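Local coordinates for protein putative metal-sulfur cluster biosynthesis proteins YuaD (Bacillus subtilis, PDB 1ORU) that is of unknown function but carries a MOSC domain and may bind molybdenum and pyridoxal phosphate, at residues A[69-74]-A[163-168]; A[84-89]-A[144-149]; A[107-112]-A[123-128]; A[133-138]-A[151-156]. All coordinates share one frame; numbering follows the deposited sequence.

Contact 1 of 4, residues A[69-74]-A[163-168]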
# COMPACT_ATOMS: atom_id res chain seq x y z
N ILE A 69 -5.33 0.48 10.32
CA ILE A 69 -6.42 -0.37 10.78
C ILE A 69 -6.01 -1.83 10.69
O ILE A 69 -5.45 -2.27 9.68
CB ILE A 69 -7.68 -0.18 9.89
CG1 ILE A 69 -8.13 1.29 9.92
CG2 ILE A 69 -8.81 -1.08 10.38
CD1 ILE A 69 -8.67 1.76 11.27
N SER A 70 -6.28 -2.59 11.75
CA SER A 70 -5.93 -4.00 11.79
C SER A 70 -7.20 -4.83 11.67
O SER A 70 -8.17 -4.59 12.38
CB SER A 70 -5.21 -4.32 13.10
OG SER A 70 -4.91 -5.70 13.17
N ILE A 71 -7.18 -5.82 10.77
CA ILE A 71 -8.34 -6.68 10.56
C ILE A 71 -8.01 -8.17 10.67
O ILE A 71 -6.97 -8.62 10.20
CB ILE A 71 -8.96 -6.47 9.16
CG1 ILE A 71 -9.24 -4.99 8.91
CG2 ILE A 71 -10.25 -7.28 9.04
CD1 ILE A 71 -9.86 -4.71 7.55
N VAL A 72 -8.90 -8.92 11.32
CA VAL A 72 -8.74 -10.37 11.45
C VAL A 72 -10.10 -10.99 11.11
O VAL A 72 -11.13 -10.33 11.21
CB VAL A 72 -8.35 -10.81 12.89
CG1 VAL A 72 -7.03 -10.18 13.28
CG2 VAL A 72 -9.44 -10.44 13.89
N SER A 73 -10.10 -12.25 10.70
CA SER A 73 -11.37 -12.89 10.40
C SER A 73 -11.63 -13.91 11.50
O SER A 73 -10.70 -14.52 12.03
CB SER A 73 -11.33 -13.57 9.03
OG SER A 73 -10.85 -14.90 9.11
N ILE A 74 -12.90 -14.07 11.85
CA ILE A 74 -13.30 -15.02 12.89
C ILE A 74 -12.82 -16.42 12.49
O ILE A 74 -12.33 -17.18 13.32
CB ILE A 74 -14.84 -15.05 13.06
CG1 ILE A 74 -15.34 -13.69 13.57
CG2 ILE A 74 -15.24 -16.19 14.00
CD1 ILE A 74 -14.73 -13.26 14.89
N ILE A 163 -4.77 -8.87 8.17
CA ILE A 163 -4.15 -7.82 7.37
C ILE A 163 -4.20 -6.45 8.05
O ILE A 163 -4.87 -6.27 9.07
CB ILE A 163 -4.86 -7.69 6.01
CG1 ILE A 163 -6.32 -7.25 6.24
CG2 ILE A 163 -4.82 -9.02 5.27
CD1 ILE A 163 -7.16 -7.10 4.97
N VAL A 164 -3.49 -5.50 7.46
CA VAL A 164 -3.50 -4.12 7.94
C VAL A 164 -3.94 -3.27 6.76
O VAL A 164 -3.70 -3.64 5.61
CB VAL A 164 -2.11 -3.65 8.43
CG1 VAL A 164 -1.83 -4.24 9.81
CG2 VAL A 164 -1.03 -4.07 7.45
N CYS A 165 -4.60 -2.15 7.05
CA CYS A 165 -5.12 -1.26 6.02
C CYS A 165 -4.92 0.21 6.34
O CYS A 165 -4.68 0.60 7.48
CB CYS A 165 -6.63 -1.47 5.84
SG CYS A 165 -7.19 -3.11 5.39
N ILE A 166 -5.07 1.03 5.30
CA ILE A 166 -5.01 2.48 5.41
C ILE A 166 -6.46 2.90 5.17
O ILE A 166 -7.18 2.20 4.45
CB ILE A 166 -4.12 3.09 4.30
CG1 ILE A 166 -2.65 2.99 4.69
CG2 ILE A 166 -4.54 4.53 4.01
CD1 ILE A 166 -1.70 3.36 3.54
N VAL A 167 -6.91 3.99 5.78
CA VAL A 167 -8.28 4.46 5.53
C VAL A 167 -8.24 5.22 4.20
O VAL A 167 -7.57 6.24 4.08
CB VAL A 167 -8.77 5.42 6.65
CG1 VAL A 167 -10.14 5.99 6.28
CG2 VAL A 167 -8.87 4.67 7.98
N GLU A 168 -8.96 4.70 3.20
CA GLU A 168 -8.99 5.32 1.88
C GLU A 168 -10.12 6.35 1.77
O GLU A 168 -10.02 7.31 1.02
CB GLU A 168 -9.12 4.25 0.79
CG GLU A 168 -9.04 4.79 -0.64
CD GLU A 168 -8.79 3.70 -1.69
OE1 GLU A 168 -9.11 2.52 -1.41
OE2 GLU A 168 -8.27 4.03 -2.79
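Ile71 reaches diagonally across to Cys165 on one face of the sheet: its chain runs straight beyond CB (chi2 -180°), which carries the methyl CD1 to 3.8 Å from the sulfur SG of Cys165. Directly opposite Ile71 stands Ile163, whose CG1 sits between its own backbone N and carbonyl carbon (chi1 63°), which puts it 4.0 Å from CB of Ile71. Further along, near the chain's corner, the side chains of Ile69 and Val167 lie at a slant to each other, CG1 of Ile69 being 4.0 Å from CG2 of Val167. Beneath these apolar groups runs an antiparallel ladder in the large curled sheet of the MOSC domain. Ile69 and Cys165 form one hydrogen-bonded pair, with N of Cys165 2.8 Å from O of Ile69. Ile71 and Ile163 form the next; there the bond from N of Ile71 to O of Ile163, 2.9 Å, is nearly straight (176°). Between them Ser70 and Val164 make a non-hydrogen-bonded pair facing the other way, where the small, partly exposed serine needs no apolar cover. Branched aliphatic residues suit the first face because Leu123, Val98 and Val100 press against Ile71 there, while Phe33 covers Ile69 and Val167.

Contact 2 of 4, residues A[84-89]-A[144-149]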
# COMPACT_ATOMS: atom_id res chain seq x y z
N MSE A 84 -3.08 -23.99 17.99
CA MSE A 84 -2.42 -23.78 19.27
C MSE A 84 -2.95 -24.69 20.37
O MSE A 84 -2.35 -24.79 21.45
CB MSE A 84 -2.58 -22.33 19.71
CG MSE A 84 -1.82 -21.33 18.86
SE MSE A 84 -2.07 -19.57 19.52
CE MSE A 84 -0.96 -19.68 21.11
N GLY A 85 -4.07 -25.35 20.11
CA GLY A 85 -4.65 -26.23 21.10
C GLY A 85 -5.39 -25.50 22.21
O GLY A 85 -5.48 -26.01 23.33
N VAL A 86 -5.90 -24.31 21.92
CA VAL A 86 -6.65 -23.54 22.91
C VAL A 86 -8.10 -23.40 22.44
O VAL A 86 -8.38 -23.39 21.24
CB VAL A 86 -6.04 -22.14 23.15
CG1 VAL A 86 -4.64 -22.27 23.72
CG2 VAL A 86 -6.02 -21.35 21.85
N PRO A 87 -9.04 -23.28 23.39
CA PRO A 87 -10.47 -23.14 23.10
C PRO A 87 -10.89 -21.95 22.25
O PRO A 87 -11.82 -22.05 21.44
CB PRO A 87 -11.11 -23.12 24.48
CG PRO A 87 -10.07 -22.48 25.32
CD PRO A 87 -8.81 -23.15 24.84
N ARG A 88 -10.21 -20.81 22.41
CA ARG A 88 -10.57 -19.64 21.63
C ARG A 88 -9.50 -18.56 21.58
O ARG A 88 -8.64 -18.46 22.46
CB ARG A 88 -11.87 -19.03 22.16
CG ARG A 88 -11.80 -18.64 23.63
CD ARG A 88 -13.06 -17.91 24.09
NE ARG A 88 -13.00 -17.59 25.51
CZ ARG A 88 -13.93 -16.88 26.15
NH1 ARG A 88 -14.98 -16.42 25.50
NH2 ARG A 88 -13.80 -16.64 27.45
N ILE A 89 -9.56 -17.75 20.53
CA ILE A 89 -8.64 -16.63 20.33
C ILE A 89 -9.53 -15.42 20.02
O ILE A 89 -10.19 -15.39 18.99
CB ILE A 89 -7.70 -16.88 19.12
CG1 ILE A 89 -6.74 -18.02 19.43
CG2 ILE A 89 -6.93 -15.61 18.80
CD1 ILE A 89 -5.78 -17.73 20.56
N PRO A 144 -2.40 -19.82 31.13
CA PRO A 144 -1.14 -19.99 31.85
C PRO A 144 -0.75 -21.44 32.16
O PRO A 144 0.42 -21.72 32.42
CB PRO A 144 -1.34 -19.15 33.11
CG PRO A 144 -2.80 -19.30 33.37
CD PRO A 144 -3.39 -19.13 31.98
N ASP A 145 -1.71 -22.35 32.13
CA ASP A 145 -1.41 -23.75 32.43
C ASP A 145 -0.97 -24.53 31.20
O ASP A 145 -0.77 -25.75 31.26
CB ASP A 145 -2.63 -24.42 33.08
CG ASP A 145 -3.81 -24.54 32.14
OD1 ASP A 145 -4.11 -23.56 31.42
OD2 ASP A 145 -4.45 -25.62 32.13
N GLN A 146 -0.81 -23.83 30.07
CA GLN A 146 -0.37 -24.45 28.82
C GLN A 146 0.98 -23.84 28.43
O GLN A 146 1.10 -22.62 28.27
CB GLN A 146 -1.41 -24.24 27.72
CG GLN A 146 -2.74 -24.90 28.04
CD GLN A 146 -3.72 -24.82 26.89
OE1 GLN A 146 -3.43 -25.25 25.77
NE2 GLN A 146 -4.90 -24.27 27.16
N PRO A 147 2.00 -24.69 28.26
CA PRO A 147 3.36 -24.28 27.90
C PRO A 147 3.66 -23.71 26.51
O PRO A 147 3.03 -24.07 25.52
CB PRO A 147 4.17 -25.55 28.16
CG PRO A 147 3.21 -26.61 27.73
CD PRO A 147 1.91 -26.15 28.38
N LYS A 148 4.65 -22.83 26.48
CA LYS A 148 5.16 -22.18 25.27
C LYS A 148 4.13 -21.72 24.25
O LYS A 148 4.31 -21.93 23.04
CB LYS A 148 6.16 -23.12 24.59
CG LYS A 148 7.27 -23.60 25.51
CD LYS A 148 8.24 -24.51 24.78
CE LYS A 148 9.36 -24.97 25.70
NZ LYS A 148 8.85 -25.77 26.85
N LEU A 149 3.06 -21.08 24.70
CA LEU A 149 2.04 -20.62 23.77
C LEU A 149 2.47 -19.39 22.97
O LEU A 149 2.05 -19.21 21.84
CB LEU A 149 0.72 -20.33 24.49
CG LEU A 149 -0.04 -21.55 25.02
CD1 LEU A 149 -1.43 -21.12 25.50
CD2 LEU A 149 -0.17 -22.60 23.93
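Leu149 packs its branched side chain against Met84 and Val86, joining the first turn of helix 149-156 to the end of helix 74-84, where Gly85 closes the helix in a Schellman motif. Glycine suits that place because its phi is positive (78°). Starting from the backbone, CB of Leu149 lies 3.8 Å from CE, the methyl tip of Met84, which was built as selenomethionine. Beyond CG the chain forks. One branch, CD2, stays with Met84, close to its carbonyl O as well as to CE; the other, CD1, turns to Val86 and meets its CG1 at 3.8 Å, the two side chains running past one another in opposite directions. Leucine fits because its two methyls can serve both neighbours. Gln146 meets the same valine methyl next to the leucine, its chain, extended beyond CG, setting CD 4.2 Å from CG1 of Val86 and 4.1 Å from O of Gly85. Were an alanine here in place of Gln146, the valine methyl would probably lose part of its cover and the Gly85 carbonyl the amide beside it. Tyr143 also packs on both Val86 and Leu149. Met84 is long and flexible enough to reach from one helix to the other: its chain bends about the CG-SE bond (chi3 74°), and this brings CE within 3.1 Å of the carbonyl O of Leu149.

Contact 3 of 4, residues A[107-112]-A[123-128]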
# COMPACT_ATOMS: atom_id res chain seq x y z
N THR A 107 -6.25 -13.31 5.18
CA THR A 107 -4.83 -12.99 5.14
C THR A 107 -4.26 -12.96 3.72
O THR A 107 -3.26 -12.27 3.47
CB THR A 107 -4.04 -13.97 6.03
OG1 THR A 107 -4.56 -13.90 7.37
CG2 THR A 107 -2.56 -13.60 6.06
N SER A 108 -4.89 -13.67 2.80
CA SER A 108 -4.41 -13.69 1.41
C SER A 108 -4.91 -12.53 0.56
O SER A 108 -4.49 -12.38 -0.58
CB SER A 108 -4.81 -15.00 0.73
OG SER A 108 -4.16 -16.11 1.33
N LEU A 109 -5.81 -11.71 1.10
CA LEU A 109 -6.33 -10.57 0.34
C LEU A 109 -5.15 -9.72 -0.13
O LEU A 109 -4.39 -9.19 0.68
CB LEU A 109 -7.28 -9.74 1.20
CG LEU A 109 -8.04 -8.63 0.47
CD1 LEU A 109 -9.01 -9.24 -0.54
CD2 LEU A 109 -8.79 -7.79 1.48
N LYS A 110 -5.01 -9.56 -1.44
CA LYS A 110 -3.88 -8.81 -1.98
C LYS A 110 -3.90 -7.30 -1.74
O LYS A 110 -4.95 -6.68 -1.62
CB LYS A 110 -3.74 -9.09 -3.48
CG LYS A 110 -3.38 -10.53 -3.78
CD LYS A 110 -3.34 -10.82 -5.27
CE LYS A 110 -3.02 -12.28 -5.55
NZ LYS A 110 -3.14 -12.63 -7.00
N GLU A 111 -2.70 -6.73 -1.65
CA GLU A 111 -2.56 -5.29 -1.46
C GLU A 111 -3.27 -4.63 -2.65
O GLU A 111 -3.19 -5.12 -3.77
CB GLU A 111 -1.07 -4.90 -1.44
CG GLU A 111 -0.29 -5.38 -0.20
CD GLU A 111 0.29 -6.79 -0.34
OE1 GLU A 111 -0.25 -7.60 -1.13
OE2 GLU A 111 1.28 -7.10 0.37
N GLY A 112 -3.98 -3.54 -2.40
CA GLY A 112 -4.69 -2.88 -3.48
C GLY A 112 -6.18 -3.20 -3.43
O GLY A 112 -6.99 -2.53 -4.08
N LEU A 123 -11.53 0.91 3.22
CA LEU A 123 -10.19 0.55 3.66
C LEU A 123 -9.38 0.03 2.47
O LEU A 123 -9.88 -0.74 1.64
CB LEU A 123 -10.26 -0.54 4.74
CG LEU A 123 -11.01 -0.16 6.03
CD1 LEU A 123 -11.00 -1.33 7.00
CD2 LEU A 123 -10.34 1.05 6.65
N LEU A 124 -8.12 0.47 2.41
CA LEU A 124 -7.20 0.05 1.35
C LEU A 124 -6.31 -1.02 1.97
O LEU A 124 -5.65 -0.78 2.97
CB LEU A 124 -6.34 1.23 0.90
CG LEU A 124 -5.16 0.91 -0.02
CD1 LEU A 124 -5.66 0.41 -1.37
CD2 LEU A 124 -4.30 2.16 -0.20
N CYS A 125 -6.29 -2.21 1.38
CA CYS A 125 -5.47 -3.29 1.93
C CYS A 125 -3.96 -3.07 1.77
O CYS A 125 -3.46 -2.84 0.66
CB CYS A 125 -5.86 -4.62 1.28
SG CYS A 125 -4.95 -6.01 1.98
N GLU A 126 -3.24 -3.11 2.89
CA GLU A 126 -1.79 -2.95 2.88
C GLU A 126 -1.06 -4.26 3.21
O GLU A 126 0.07 -4.25 3.71
CB GLU A 126 -1.36 -1.84 3.84
CG GLU A 126 -1.63 -0.43 3.32
CD GLU A 126 -0.80 -0.06 2.09
OE1 GLU A 126 0.40 -0.41 2.06
OE2 GLU A 126 -1.34 0.58 1.16
N GLY A 127 -1.71 -5.38 2.93
CA GLY A 127 -1.06 -6.67 3.12
C GLY A 127 -1.13 -7.37 4.45
O GLY A 127 -1.77 -6.92 5.40
N GLU A 128 -0.43 -8.50 4.51
CA GLU A 128 -0.39 -9.34 5.70
C GLU A 128 0.18 -8.68 6.93
O GLU A 128 1.14 -7.92 6.87
CB GLU A 128 0.44 -10.60 5.43
CG GLU A 128 -0.03 -11.45 4.27
CD GLU A 128 0.75 -12.74 4.19
OE1 GLU A 128 0.60 -13.46 3.17
OE2 GLU A 128 1.51 -13.04 5.13
O HOH W 1 1.22 -9.13 2.25
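Glu111 leaves its backbone with CG opposite the carbonyl carbon (chi1 -69°) and then bends sharply at chi2 (87°), which lays CG 3.4 Å from N of Gly127, while Cys125 turns SG away from its own N (chi1 -177°), placing it beside the carbonyls of Leu109 and Lys110. They pack the loop that leads into a beta hairpin, strands 114-116 and 122-128, against the second strand of that hairpin. One backbone bond, from N of Gly112 to O of Cys125 at 3.2 Å, extends the hairpin's pairing back into the loop. Gly127 suits its place because a CB would collide with OE2 of Glu111 and be jammed against O of Glu126. The cysteine sulfur, 3.5 Å from O of Leu109, is held there by a hydrogen bond within the strand, from N of Gly127 at 3.4 Å. At the far end Thr107 and Glu128 cross at about a right angle, CG2 of the threonine 3.8 Å from CG of the glutamate; the threonine hydroxyl engages Glu76 and Gly162. Glu111 also packs on Glu111 of the second subunit. A water completes the join, donating to OE2 of Glu111 at 2.8 Å and accepting from N of Glu128 at 2.9 Å.

Contact 4 of 4, residues A[133-138]-A[151-156]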
# COMPACT_ATOMS: atom_id res chain seq x y z
N ILE A 133 5.71 -11.65 18.85
CA ILE A 133 5.56 -12.29 20.15
C ILE A 133 4.57 -11.70 21.16
O ILE A 133 3.96 -12.44 21.93
CB ILE A 133 6.95 -12.40 20.83
CG1 ILE A 133 6.93 -13.52 21.88
CG2 ILE A 133 7.33 -11.08 21.47
CD1 ILE A 133 6.90 -14.91 21.28
N GLN A 134 4.40 -10.38 21.15
CA GLN A 134 3.50 -9.71 22.09
C GLN A 134 2.11 -10.34 22.22
O GLN A 134 1.71 -10.74 23.31
CB GLN A 134 3.37 -8.22 21.74
CG GLN A 134 4.69 -7.47 21.80
CD GLN A 134 5.36 -7.53 23.16
OE1 GLN A 134 5.66 -8.61 23.67
NE2 GLN A 134 5.59 -6.37 23.76
N PRO A 135 1.35 -10.44 21.11
CA PRO A 135 0.02 -11.04 21.20
C PRO A 135 0.10 -12.47 21.73
O PRO A 135 -0.80 -12.94 22.42
CB PRO A 135 -0.49 -10.98 19.76
CG PRO A 135 0.20 -9.77 19.21
CD PRO A 135 1.61 -9.94 19.74
N GLY A 136 1.19 -13.15 21.39
CA GLY A 136 1.38 -14.52 21.85
C GLY A 136 1.47 -14.57 23.36
O GLY A 136 0.94 -15.48 24.00
N GLU A 137 2.15 -13.58 23.94
CA GLU A 137 2.31 -13.51 25.38
C GLU A 137 0.97 -13.18 26.04
O GLU A 137 0.71 -13.57 27.18
CB GLU A 137 3.38 -12.47 25.73
CG GLU A 137 4.70 -12.79 25.06
CD GLU A 137 5.80 -11.82 25.40
OE1 GLU A 137 5.63 -10.61 25.14
OE2 GLU A 137 6.84 -12.26 25.94
N VAL A 138 0.12 -12.46 25.32
CA VAL A 138 -1.20 -12.11 25.82
C VAL A 138 -2.04 -13.39 25.85
O VAL A 138 -2.71 -13.69 26.84
CB VAL A 138 -1.90 -11.08 24.90
CG1 VAL A 138 -3.36 -10.89 25.33
CG2 VAL A 138 -1.16 -9.76 24.95
N SER A 151 5.46 -18.62 21.65
CA SER A 151 6.19 -19.03 20.47
C SER A 151 5.27 -19.84 19.56
O SER A 151 5.42 -19.82 18.34
CB SER A 151 7.42 -19.86 20.86
OG SER A 151 7.05 -21.02 21.59
N ALA A 152 4.30 -20.53 20.16
CA ALA A 152 3.35 -21.32 19.39
C ALA A 152 2.51 -20.42 18.51
O ALA A 152 2.18 -20.77 17.37
CB ALA A 152 2.46 -22.13 20.33
N PHE A 153 2.15 -19.24 19.02
CA PHE A 153 1.36 -18.29 18.26
C PHE A 153 2.14 -17.81 17.04
O PHE A 153 1.64 -17.85 15.92
CB PHE A 153 0.98 -17.09 19.13
CG PHE A 153 0.36 -15.96 18.36
CD1 PHE A 153 -0.96 -16.05 17.92
CD2 PHE A 153 1.09 -14.82 18.06
CE1 PHE A 153 -1.54 -15.01 17.19
CE2 PHE A 153 0.53 -13.77 17.32
CZ PHE A 153 -0.79 -13.87 16.89
N VAL A 154 3.38 -17.37 17.26
CA VAL A 154 4.22 -16.87 16.18
C VAL A 154 4.35 -17.90 15.06
O VAL A 154 4.36 -17.55 13.88
CB VAL A 154 5.62 -16.51 16.69
CG1 VAL A 154 6.51 -16.07 15.53
CG2 VAL A 154 5.52 -15.39 17.71
N ARG A 155 4.44 -19.16 15.45
CA ARG A 155 4.57 -20.25 14.49
C ARG A 155 3.28 -20.58 13.75
O ARG A 155 3.25 -20.62 12.52
CB ARG A 155 5.07 -21.51 15.22
CG ARG A 155 5.25 -22.73 14.34
CD ARG A 155 5.54 -23.96 15.18
NE ARG A 155 5.82 -25.14 14.37
CZ ARG A 155 6.02 -26.36 14.87
NH1 ARG A 155 5.96 -26.57 16.18
NH2 ARG A 155 6.27 -27.38 14.05
N HIS A 156 2.20 -20.80 14.50
CA HIS A 156 0.94 -21.17 13.89
C HIS A 156 0.07 -20.05 13.32
O HIS A 156 -0.84 -20.32 12.55
CB HIS A 156 0.11 -22.00 14.87
CG HIS A 156 0.71 -23.34 15.18
ND1 HIS A 156 1.14 -23.70 16.43
CD2 HIS A 156 0.95 -24.41 14.38
CE1 HIS A 156 1.62 -24.93 16.40
NE2 HIS A 156 1.51 -25.39 15.16
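Helices 133-138 and 151-156 approach to 7.9 Å between their axes, at 127° between their N-to-C directions, and come closest near Gly136 and Phe153. Glycine permits this: CB of Phe153 lies 3.8 Å from CA of Gly136, and a methyl on Gly136 would be tight against that same CB. With CG of the phenylalanine opposite its own backbone N (chi1 171°), the ring lies across helix 133-138, beside Pro135 and Gly136. Its CD2 lies 3.7 Å from N of Gly136, and CE2 reaches CB of Pro135 at 3.8 Å; both neighbours approach the ring obliquely. Proline serves well here, offering a rigid apolar surface in the first turn of a helix, where its missing N-H costs no helical bond. Replacing the phenylalanine with an alanine would probably open a gap beside Pro135 and Gly136 and let the two helices shift against each other. At the solvent-exposed edge Ile133 folds back, bringing its tip CD1 to 3.9 Å from CG2 of Val154 and 4.0 Å from N of Ser151, so that a side chain starting away from the second helix still covers it. Beyond this pair lies helix 74-84, whose Ile80 and Met84 side chains also touch Phe153. The loop residue Leu94 packs on both Pro135 and Phe153, and strands 122-128 and 163-169 precede and follow the two helices in the chain.

In the fold
Contacts 1 and 3 lie in and beside the large sheet, and contacts 2 and 4 build the helical end of the same MOSC domain. The first two have centres 8 Å apart and lie on strands 163-169 and 122-128, which are neighbours in the sheet: O of Val164 probably accepts a hydrogen bond from N of Glu126 at 2.8 Å, and both contacts reach the second subunit. Contacts 2 and 4, centres 10 Å apart, meet where CE of Met84 lies 3.8 Å from N of Phe153; their segments alternate along the chain, interlocking three helices. Between the centres of contacts 2 and 3 the distance is about 28 Å, across the middle of the chain. No bound ligand or established active site ties any of the four to a function.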